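Local atomic coordinates of glycosyl hydrolase family 88 (Pedobacter heparinus, PDB entry 3WIW), a protein that probably removes the unsaturated glucuronyl residue from the non-reducing end of heparin-derived oligosaccharides, as a family 88 unsaturated glucuronyl hydrolase with specificity for heparin. Residues V156-S161 / F169-D174; E180-A185 / D196-H201; H218-D223 / G227-R232. All coordinates share one frame; numbering follows the deposited sequence.

Interaction 1: residues V156-S161 / F169-D174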
loop_
_atom_site.group_PDB
_atom_site.type_symbol
_atom_site.label_atom_id
_atom_site.label_comp_id
_atom_site.label_asym_id
_atom_site.label_seq_id
_atom_site.Cartn_x
_atom_site.Cartn_y
_atom_site.Cartn_z
ATOM N N VAL A 156 -20.485 7.961 -12.495
ATOM C CA VAL A 156 -20.303 6.918 -11.495
ATOM C C VAL A 156 -19.878 7.499 -10.142
ATOM O O VAL A 156 -20.236 6.967 -9.078
ATOM C CB VAL A 156 -19.266 5.862 -11.967
ATOM C CG1 VAL A 156 -18.998 4.797 -10.884
ATOM C CG2 VAL A 156 -19.751 5.210 -13.242
ATOM N N GLY A 157 -19.088 8.566 -10.174
ATOM C CA GLY A 157 -18.476 9.085 -8.965
ATOM C C GLY A 157 -17.248 8.286 -8.527
ATOM O O GLY A 157 -16.946 8.228 -7.335
ATOM N N ALA A 158 -16.528 7.671 -9.472
ATOM C CA ALA A 158 -15.337 6.876 -9.119
ATOM C C ALA A 158 -14.383 6.778 -10.299
ATOM O O ALA A 158 -14.776 6.961 -11.456
ATOM C CB ALA A 158 -15.730 5.467 -8.651
ATOM N N ILE A 159 -13.117 6.513 -9.985
ATOM C CA ILE A 159 -12.100 6.133 -10.945
ATOM C C ILE A 159 -12.319 4.687 -11.370
ATOM O O ILE A 159 -12.531 3.802 -10.529
ATOM C CB ILE A 159 -10.706 6.259 -10.307
ATOM C CG1 ILE A 159 -10.405 7.740 -9.998
ATOM C CG2 ILE A 159 -9.634 5.621 -11.211
ATOM C CD1 ILE A 159 -9.163 7.941 -9.179
ATOM N N ARG A 160 -12.320 4.452 -12.683
ATOM C CA ARG A 160 -12.336 3.100 -13.226
ATOM C C ARG A 160 -10.992 2.432 -12.945
ATOM O O ARG A 160 -9.948 2.929 -13.371
ATOM C CB ARG A 160 -12.572 3.149 -14.733
ATOM C CG ARG A 160 -12.817 1.766 -15.298
ATOM C CD ARG A 160 -13.087 1.826 -16.758
ATOM N NE ARG A 160 -13.213 0.488 -17.311
ATOM C CZ ARG A 160 -13.744 0.218 -18.496
ATOM N NH1 ARG A 160 -14.232 1.199 -19.251
ATOM N NH2 ARG A 160 -13.785 -1.042 -18.917
ATOM N N SER A 161 -10.983 1.296 -12.255
ATOM C CA SER A 161 -9.701 0.692 -11.883
ATOM C C SER A 161 -8.967 0.108 -13.084
ATOM O O SER A 161 -7.759 0.357 -13.260
ATOM C CB SER A 161 -9.900 -0.375 -10.811
ATOM O OG SER A 161 -10.416 0.216 -9.644
ATOM N N PHE A 169 -17.543 -1.367 -15.682
ATOM C CA PHE A 169 -16.840 -0.326 -14.945
ATOM C C PHE A 169 -16.450 -0.865 -13.585
ATOM O O PHE A 169 -17.151 -0.655 -12.605
ATOM C CB PHE A 169 -17.734 0.924 -14.827
ATOM C CG PHE A 169 -16.997 2.178 -14.422
ATOM C CD1 PHE A 169 -16.649 2.408 -13.095
ATOM C CD2 PHE A 169 -16.662 3.142 -15.376
ATOM C CE1 PHE A 169 -15.973 3.561 -12.717
ATOM C CE2 PHE A 169 -15.974 4.305 -15.006
ATOM C CZ PHE A 169 -15.640 4.521 -13.674
ATOM N N PRO A 170 -15.328 -1.584 -13.534
ATOM C CA PRO A 170 -14.901 -2.201 -12.284
ATOM C C PRO A 170 -14.115 -1.233 -11.418
ATOM O O PRO A 170 -13.227 -0.517 -11.925
ATOM C CB PRO A 170 -13.999 -3.340 -12.753
ATOM C CG PRO A 170 -13.379 -2.799 -14.049
ATOM C CD PRO A 170 -14.435 -1.914 -14.658
ATOM N N VAL A 171 -14.421 -1.226 -10.123
ATOM C CA VAL A 171 -13.669 -0.429 -9.143
ATOM C C VAL A 171 -13.245 -1.366 -8.020
ATOM O O VAL A 171 -14.081 -2.056 -7.419
ATOM C CB VAL A 171 -14.546 0.711 -8.569
ATOM C CG1 VAL A 171 -13.752 1.531 -7.532
ATOM C CG2 VAL A 171 -15.027 1.616 -9.692
ATOM N N ILE A 172 -11.950 -1.438 -7.758
ATOM C CA ILE A 172 -11.456 -2.319 -6.706
ATOM C C ILE A 172 -11.123 -1.535 -5.441
ATOM O O ILE A 172 -10.841 -0.338 -5.509
ATOM C CB ILE A 172 -10.252 -3.180 -7.184
ATOM C CG1 ILE A 172 -8.958 -2.366 -7.420
ATOM C CG2 ILE A 172 -10.647 -3.940 -8.441
ATOM C CD1 ILE A 172 -7.806 -3.232 -7.983
ATOM N N ILE A 173 -11.159 -2.203 -4.294
ATOM C CA ILE A 173 -10.887 -1.551 -3.026
ATOM C C ILE A 173 -9.469 -0.926 -3.029
ATOM O O ILE A 173 -9.245 0.143 -2.416
ATOM C CB ILE A 173 -11.108 -2.542 -1.844
ATOM C CG1 ILE A 173 -11.168 -1.800 -0.514
ATOM C CG2 ILE A 173 -10.003 -3.623 -1.787
ATOM C CD1 ILE A 173 -12.456 -0.981 -0.299
ATOM N N ASP A 174 -8.522 -1.585 -3.711
ATOM C CA ASP A 174 -7.130 -1.111 -3.779
ATOM C C ASP A 174 -7.053 0.320 -4.352
ATOM O O ASP A 174 -6.091 1.049 -4.088
ATOM C CB ASP A 174 -6.247 -2.013 -4.655
ATOM C CG ASP A 174 -6.588 -3.511 -4.588
ATOM O OD1 ASP A 174 -7.776 -3.912 -4.598
ATOM O OD2 ASP A 174 -5.622 -4.298 -4.638
#

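Interaction 2: residues E180-A185 / D196-H201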
loop_
_atom_site.group_PDB
_atom_site.type_symbol
_atom_site.label_atom_id
_atom_site.label_comp_id
_atom_site.label_asym_id
_atom_site.label_seq_id
_atom_site.Cartn_x
_atom_site.Cartn_y
_atom_site.Cartn_z
ATOM N N GLU A 180 -4.324 8.983 -2.992
ATOM C CA GLU A 180 -3.365 9.850 -2.301
ATOM C C GLU A 180 -2.658 10.757 -3.328
ATOM O O GLU A 180 -2.478 11.966 -3.116
ATOM C CB GLU A 180 -2.353 9.022 -1.505
ATOM C CG GLU A 180 -1.524 9.936 -0.604
ATOM C CD GLU A 180 -0.511 9.214 0.240
ATOM O OE1 GLU A 180 0.369 9.883 0.817
ATOM O OE2 GLU A 180 -0.629 7.991 0.387
ATOM N N TYR A 181 -2.264 10.147 -4.441
ATOM C CA TYR A 181 -1.647 10.849 -5.556
ATOM C C TYR A 181 -2.499 12.035 -6.008
ATOM O O TYR A 181 -1.981 13.158 -6.171
ATOM C CB TYR A 181 -1.471 9.861 -6.693
ATOM C CG TYR A 181 -0.650 10.333 -7.896
ATOM C CD1 TYR A 181 0.085 11.530 -7.914
ATOM C CD2 TYR A 181 -0.605 9.513 -9.035
ATOM C CE1 TYR A 181 0.837 11.875 -9.057
ATOM C CE2 TYR A 181 0.129 9.828 -10.143
ATOM C CZ TYR A 181 0.847 11.006 -10.164
ATOM O OH TYR A 181 1.580 11.280 -11.290
ATOM N N LEU A 182 -3.806 11.834 -6.179
ATOM C CA LEU A 182 -4.675 12.914 -6.643
ATOM C C LEU A 182 -4.923 13.972 -5.581
ATOM O O LEU A 182 -5.065 15.145 -5.938
ATOM C CB LEU A 182 -6.008 12.375 -7.136
ATOM C CG LEU A 182 -6.058 11.734 -8.510
ATOM C CD1 LEU A 182 -7.503 11.417 -8.868
ATOM C CD2 LEU A 182 -5.437 12.657 -9.540
ATOM N N TYR A 183 -5.068 13.596 -4.311
ATOM C CA TYR A 183 -5.196 14.638 -3.285
ATOM C C TYR A 183 -3.982 15.563 -3.314
ATOM O O TYR A 183 -4.108 16.796 -3.297
ATOM C CB TYR A 183 -5.316 14.047 -1.890
ATOM C CG TYR A 183 -6.578 13.264 -1.577
ATOM C CD1 TYR A 183 -7.850 13.796 -1.784
ATOM C CD2 TYR A 183 -6.488 11.998 -0.986
ATOM C CE1 TYR A 183 -8.980 13.063 -1.450
ATOM C CE2 TYR A 183 -7.617 11.269 -0.660
ATOM C CZ TYR A 183 -8.856 11.807 -0.884
ATOM O OH TYR A 183 -9.981 11.090 -0.541
ATOM N N TRP A 184 -2.798 14.968 -3.389
ATOM C CA TRP A 184 -1.555 15.722 -3.420
ATOM C C TRP A 184 -1.487 16.581 -4.679
ATOM O O TRP A 184 -1.197 17.771 -4.615
ATOM C CB TRP A 184 -0.338 14.774 -3.357
ATOM C CG TRP A 184 0.933 15.503 -3.648
ATOM C CD1 TRP A 184 1.676 16.243 -2.771
ATOM C CD2 TRP A 184 1.569 15.637 -4.936
ATOM N NE1 TRP A 184 2.745 16.807 -3.438
ATOM C CE2 TRP A 184 2.702 16.450 -4.762
ATOM C CE3 TRP A 184 1.303 15.110 -6.208
ATOM C CZ2 TRP A 184 3.576 16.766 -5.820
ATOM C CZ3 TRP A 184 2.165 15.428 -7.269
ATOM C CH2 TRP A 184 3.282 16.253 -7.064
ATOM N N ALA A 185 -1.766 15.983 -5.832
ATOM C CA ALA A 185 -1.615 16.684 -7.111
ATOM C C ALA A 185 -2.636 17.812 -7.275
ATOM O O ALA A 185 -2.321 18.872 -7.820
ATOM C CB ALA A 185 -1.738 15.690 -8.254
ATOM N N ASP A 196 -11.176 17.012 -5.753
ATOM C CA ASP A 196 -12.584 16.694 -5.542
ATOM C C ASP A 196 -12.933 15.317 -6.096
ATOM O O ASP A 196 -13.745 14.597 -5.504
ATOM C CB ASP A 196 -13.497 17.757 -6.173
ATOM C CG ASP A 196 -13.316 19.143 -5.556
ATOM O OD1 ASP A 196 -12.766 19.257 -4.440
ATOM O OD2 ASP A 196 -13.746 20.126 -6.199
ATOM N N ALA A 197 -12.305 14.932 -7.202
ATOM C CA ALA A 197 -12.561 13.619 -7.786
ATOM C C ALA A 197 -12.101 12.515 -6.832
ATOM O O ALA A 197 -12.792 11.519 -6.654
ATOM C CB ALA A 197 -11.856 13.485 -9.128
ATOM N N ALA A 198 -10.927 12.689 -6.238
ATOM C CA ALA A 198 -10.411 11.714 -5.299
ATOM C C ALA A 198 -11.383 11.613 -4.121
ATOM O O ALA A 198 -11.744 10.506 -3.685
ATOM C CB ALA A 198 -9.028 12.146 -4.832
ATOM N N LYS A 199 -11.831 12.760 -3.611
ATOM C CA LYS A 199 -12.709 12.740 -2.453
ATOM C C LYS A 199 -14.036 12.066 -2.813
ATOM O O LYS A 199 -14.551 11.238 -2.060
ATOM C CB LYS A 199 -12.954 14.155 -1.927
ATOM C CG LYS A 199 -13.794 14.117 -0.660
ATOM C CD LYS A 199 -13.969 15.480 -0.007
ATOM C CE LYS A 199 -14.647 15.276 1.347
ATOM N NZ LYS A 199 -14.890 16.570 2.025
ATOM N N THR A 200 -14.565 12.374 -3.988
ATOM C CA THR A 200 -15.799 11.720 -4.459
ATOM C C THR A 200 -15.632 10.197 -4.562
ATOM O O THR A 200 -16.503 9.440 -4.129
ATOM C CB THR A 200 -16.257 12.295 -5.799
ATOM O OG1 THR A 200 -16.547 13.683 -5.619
ATOM C CG2 THR A 200 -17.523 11.581 -6.295
ATOM N N HIS A 201 -14.508 9.746 -5.109
ATOM C CA HIS A 201 -14.235 8.312 -5.177
ATOM C C HIS A 201 -14.304 7.677 -3.780
ATOM O O HIS A 201 -14.909 6.611 -3.593
ATOM C CB HIS A 201 -12.867 8.064 -5.822
ATOM C CG HIS A 201 -12.542 6.620 -5.994
ATOM N ND1 HIS A 201 -12.460 6.027 -7.244
ATOM C CD2 HIS A 201 -12.313 5.631 -5.093
ATOM C CE1 HIS A 201 -12.188 4.748 -7.100
ATOM N NE2 HIS A 201 -12.081 4.480 -5.804
#

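Interaction 3: residues H218-D223 / G227-R232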
loop_
_atom_site.group_PDB
_atom_site.type_symbol
_atom_site.label_atom_id
_atom_site.label_comp_id
_atom_site.label_asym_id
_atom_site.label_seq_id
_atom_site.Cartn_x
_atom_site.Cartn_y
_atom_site.Cartn_z
ATOM N N HIS A 218 -14.130 -6.891 -2.730
ATOM C CA HIS A 218 -12.973 -6.526 -3.533
ATOM C C HIS A 218 -13.395 -5.612 -4.692
ATOM O O HIS A 218 -12.869 -4.502 -4.827
ATOM C CB HIS A 218 -12.217 -7.770 -4.025
ATOM C CG HIS A 218 -10.847 -7.457 -4.538
ATOM N ND1 HIS A 218 -9.934 -8.425 -4.893
ATOM C CD2 HIS A 218 -10.243 -6.262 -4.765
ATOM C CE1 HIS A 218 -8.822 -7.845 -5.306
ATOM N NE2 HIS A 218 -8.989 -6.533 -5.241
ATOM N N VAL A 219 -14.333 -6.075 -5.526
ATOM C CA VAL A 219 -14.739 -5.380 -6.740
ATOM C C VAL A 219 -16.196 -4.980 -6.674
ATOM O O VAL A 219 -17.071 -5.801 -6.390
ATOM C CB VAL A 219 -14.575 -6.294 -7.973
ATOM C CG1 VAL A 219 -14.865 -5.548 -9.281
ATOM C CG2 VAL A 219 -13.190 -6.826 -8.014
ATOM N N ILE A 220 -16.457 -3.713 -6.944
ATOM C CA ILE A 220 -17.805 -3.264 -7.277
ATOM C C ILE A 220 -17.806 -2.883 -8.753
ATOM O O ILE A 220 -16.940 -2.127 -9.215
ATOM C CB ILE A 220 -18.221 -2.048 -6.416
ATOM C CG1 ILE A 220 -18.139 -2.401 -4.916
ATOM C CG2 ILE A 220 -19.626 -1.559 -6.788
ATOM C CD1 ILE A 220 -19.116 -3.470 -4.463
ATOM N N SER A 221 -18.771 -3.423 -9.492
ATOM C CA SER A 221 -18.961 -3.064 -10.889
ATOM C C SER A 221 -20.142 -2.122 -11.016
ATOM O O SER A 221 -21.221 -2.380 -10.464
ATOM C CB SER A 221 -19.198 -4.293 -11.757
ATOM O OG SER A 221 -19.254 -3.896 -13.113
ATOM N N TYR A 222 -19.947 -1.038 -11.760
ATOM C CA TYR A 222 -20.976 -0.017 -11.913
ATOM C C TYR A 222 -21.501 0.097 -13.333
ATOM O O TYR A 222 -20.823 -0.288 -14.293
ATOM C CB TYR A 222 -20.372 1.332 -11.543
ATOM C CG TYR A 222 -20.018 1.517 -10.082
ATOM C CD1 TYR A 222 -20.962 2.004 -9.178
ATOM C CD2 TYR A 222 -18.732 1.255 -9.614
ATOM C CE1 TYR A 222 -20.633 2.225 -7.845
ATOM C CE2 TYR A 222 -18.399 1.452 -8.266
ATOM C CZ TYR A 222 -19.360 1.944 -7.392
ATOM O OH TYR A 222 -19.050 2.156 -6.058
ATOM N N ASP A 223 -22.689 0.680 -13.463
ATOM C CA ASP A 223 -23.231 1.066 -14.750
ATOM C C ASP A 223 -22.624 2.415 -15.085
ATOM O O ASP A 223 -22.743 3.367 -14.304
ATOM C CB ASP A 223 -24.746 1.204 -14.629
ATOM C CG ASP A 223 -25.423 1.490 -15.951
ATOM O OD1 ASP A 223 -25.261 2.606 -16.498
ATOM O OD2 ASP A 223 -26.157 0.604 -16.425
ATOM N N GLY A 227 -24.573 5.040 -12.962
ATOM C CA GLY A 227 -23.801 4.953 -11.733
ATOM C C GLY A 227 -24.304 3.909 -10.753
ATOM O O GLY A 227 -23.800 3.801 -9.645
ATOM N N LYS A 228 -25.319 3.149 -11.143
ATOM C CA LYS A 228 -25.854 2.128 -10.253
ATOM C C LYS A 228 -24.894 0.964 -10.098
ATOM O O LYS A 228 -24.123 0.644 -11.013
ATOM C CB LYS A 228 -27.192 1.629 -10.752
ATOM C CG LYS A 228 -28.264 2.697 -10.656
ATOM C CD LYS A 228 -29.575 2.220 -11.241
ATOM C CE LYS A 228 -30.729 3.111 -10.811
ATOM N NZ LYS A 228 -31.920 2.255 -10.560
ATOM N N VAL A 229 -24.924 0.335 -8.927
ATOM C CA VAL A 229 -24.113 -0.851 -8.677
ATOM C C VAL A 229 -24.723 -2.037 -9.416
ATOM O O VAL A 229 -25.916 -2.338 -9.242
ATOM C CB VAL A 229 -24.052 -1.164 -7.173
ATOM C CG1 VAL A 229 -23.438 -2.542 -6.920
ATOM C CG2 VAL A 229 -23.270 -0.081 -6.424
ATOM N N LEU A 230 -23.919 -2.700 -10.242
ATOM C CA LEU A 230 -24.384 -3.886 -10.960
ATOM C C LEU A 230 -23.958 -5.197 -10.289
ATOM O O LEU A 230 -24.737 -6.148 -10.226
ATOM C CB LEU A 230 -23.893 -3.866 -12.403
ATOM C CG LEU A 230 -24.373 -2.686 -13.235
ATOM C CD1 LEU A 230 -23.688 -2.748 -14.583
ATOM C CD2 LEU A 230 -25.910 -2.705 -13.386
ATOM N N GLN A 231 -22.720 -5.263 -9.806
ATOM C CA GLN A 231 -22.222 -6.484 -9.179
ATOM C C GLN A 231 -21.317 -6.152 -8.010
ATOM O O GLN A 231 -20.670 -5.106 -7.991
ATOM C CB GLN A 231 -21.452 -7.361 -10.182
ATOM C CG GLN A 231 -22.202 -7.743 -11.460
ATOM C CD GLN A 231 -23.316 -8.753 -11.227
ATOM O OE1 GLN A 231 -23.403 -9.371 -10.167
ATOM N NE2 GLN A 231 -24.177 -8.920 -12.225
ATOM N N ARG A 232 -21.259 -7.081 -7.052
ATOM C CA ARG A 232 -20.392 -6.972 -5.871
ATOM C C ARG A 232 -19.697 -8.320 -5.758
ATOM O O ARG A 232 -20.326 -9.340 -5.504
ATOM C CB ARG A 232 -21.189 -6.673 -4.594
ATOM C CG ARG A 232 -22.146 -5.498 -4.675
ATOM C CD ARG A 232 -23.063 -5.420 -3.458
ATOM N NE ARG A 232 -23.933 -4.253 -3.542
ATOM C CZ ARG A 232 -25.055 -4.217 -4.238
ATOM N NH1 ARG A 232 -25.774 -3.103 -4.265
ATOM N NH2 ARG A 232 -25.447 -5.291 -4.912
#

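Interaction 1: residues V156-S161 / F169-D174
The F169 ring is sandwiched by V156 and R160. Over one face V156 CG2 stands 4.0 Å from the ring centroid, almost on the normal, a CH-pi contact; on the opposite face R160 CB makes a second one, 3.8 Å from the centroid and shifted toward the rim. At the edge, A158 O approaches CZ to 3.4 Å near the ring plane. With CG turned opposite the F169 backbone N (chi1 -164°), the ring lies between the two side chains. P170 follows: its O accepts S161 N at 2.9 Å, and its CD lies 3.8 Å from R160 NE, which is bonded to W162 O. P170 opens strand 170-172, an outer strand of the three-stranded antiparallel sheet whose middle strand is 219-222. The facing segment belongs to a separate hairpin, in which G157 and A158 both oppose N153 as a G1 beta bulge, G157 having the positive phi of 79° that such a bulge needs. Next, V171 sends CG2 to 3.4 Å from I159 O and to 4.1 Å from A158 CB, packing beside the bulge. I172 N then donates to S161 OG (2.9 Å, 165° at the hydrogen), a nearly straight bond that ties the I172 backbone to a side chain. The same OG is hydrogen-bonded to N175 OD1, and I172 CG1 packs alongside it. Beyond I172 the chain leads away from 156-161 to D174, the predicted proton donor, whose OD1 is hydrogen-bonded to H218 NE2.

Interaction 2: residues E180-A185 / D196-H201
A198 sets its methyl against Y183 and L182 at the point where helices 175-188 and 192-208 come together. A198 CB lies over one face of the Y183 ring, displaced toward the rim: it is 3.5 Å from CE1 and 3.9 Å from the ring centroid, 26° off the normal, a CH-pi contact. With CG anti to the carbonyl carbon (chi1 -67°), the Y183 ring is directed toward helix 192-208. CE1 also comes obliquely to within 3.6 Å of K199 N, and the phenol end passes beside the A198-K199 backbone. The hydroxyl itself is held by S258 OG of helix 245-262, which ties the ring's far end to that helix. L182 meets the same methyl from another side through its CB, 3.8 Å from A198 CB, while its side chain also packs on L148 of helix 138-150. K199 lends only the root of its chain, CB standing 4.1 Å from Y183 CE1; the extended remainder leads away to a salt bridge with D264. The alanine lets the backbones approach, with L182 CA and A198 CA 6.0 Å apart and the short axes 8.5 Å apart at closest. The segments cross at 147° between their N-to-C directions, which makes two consecutive, roughly antiparallel helices joined by a short turn: a helical hairpin, an arrangement characteristic of alpha6/alpha6-barrels such as this one.

Interaction 3: residues H218-D223 / G227-R232
The Y222 ring has G227 O at its edge, near the plane and 3.4 Å from CD1, while V229 CG2 nears CE1 obliquely at 3.8 Å. Over one face sits I220 CG2, 3.5 Å above the plane and toward the rim; the hydroxyl at the far end is bonded to N208 ND2. The R232 guanidinium lies flat on V229 CG1, which is 3.5 Å above the centre of one face. I220 touches both Y222 and R232: chi1 of -58° places CG2 opposite its backbone N, where it lies over the Y222 face and beside V229 CG1, and CD1 reaches R232 CG at 3.7 Å. Replacing I220 by alanine takes away CG2 and CD1, which would probably leave a gap over the Y222 face and R232 CG without its packing partner. The backbones form an antiparallel hairpin with a classic beta bulge, in which L230 and Q231 both face S221. S221 O takes two donors, L230 N at 2.7 Å and, weakly, Q231 N at 3.3 Å, while S221 N donates to Q231 O at 2.9 Å. Near the turn D223 N is bonded to K228 O, and G227 N reaches D223 O by a bent bond (137°); D223 OD1 accepts L225 N and S226 N. Polar ties between the strands thus run through the backbone, whereas the side chains of I220, Y222, V229 and R232 hold one face by apolar contact and by the V229 methyl over the R232 guanidinium.

How the interactions relate
Interactions 1 and 3 share one sheet: strand 170-172 pairs with strand 219-222, V171 N lying 2.8 Å from I220 O, with the centres of the two contacts about 8 Å apart. Interaction 2 lies in the barrel wall, its centre about 13 Å from that of interaction 1, and meets it through H201, whose ND1 is 2.9 Å from I159 N in a probable hydrogen bond. Interactions 2 and 3 do not touch, with centres about 20 Å apart. Interaction 1 is nearest the predicted active site: it holds D174, and the I172 side chain is about 6 Å from that of D116, the predicted nucleophile, and about 4 Å from a bound HEPES molecule. In interaction 3, the V219 side chain is about 6 Å from that of T234, a predicted substrate-binding residue.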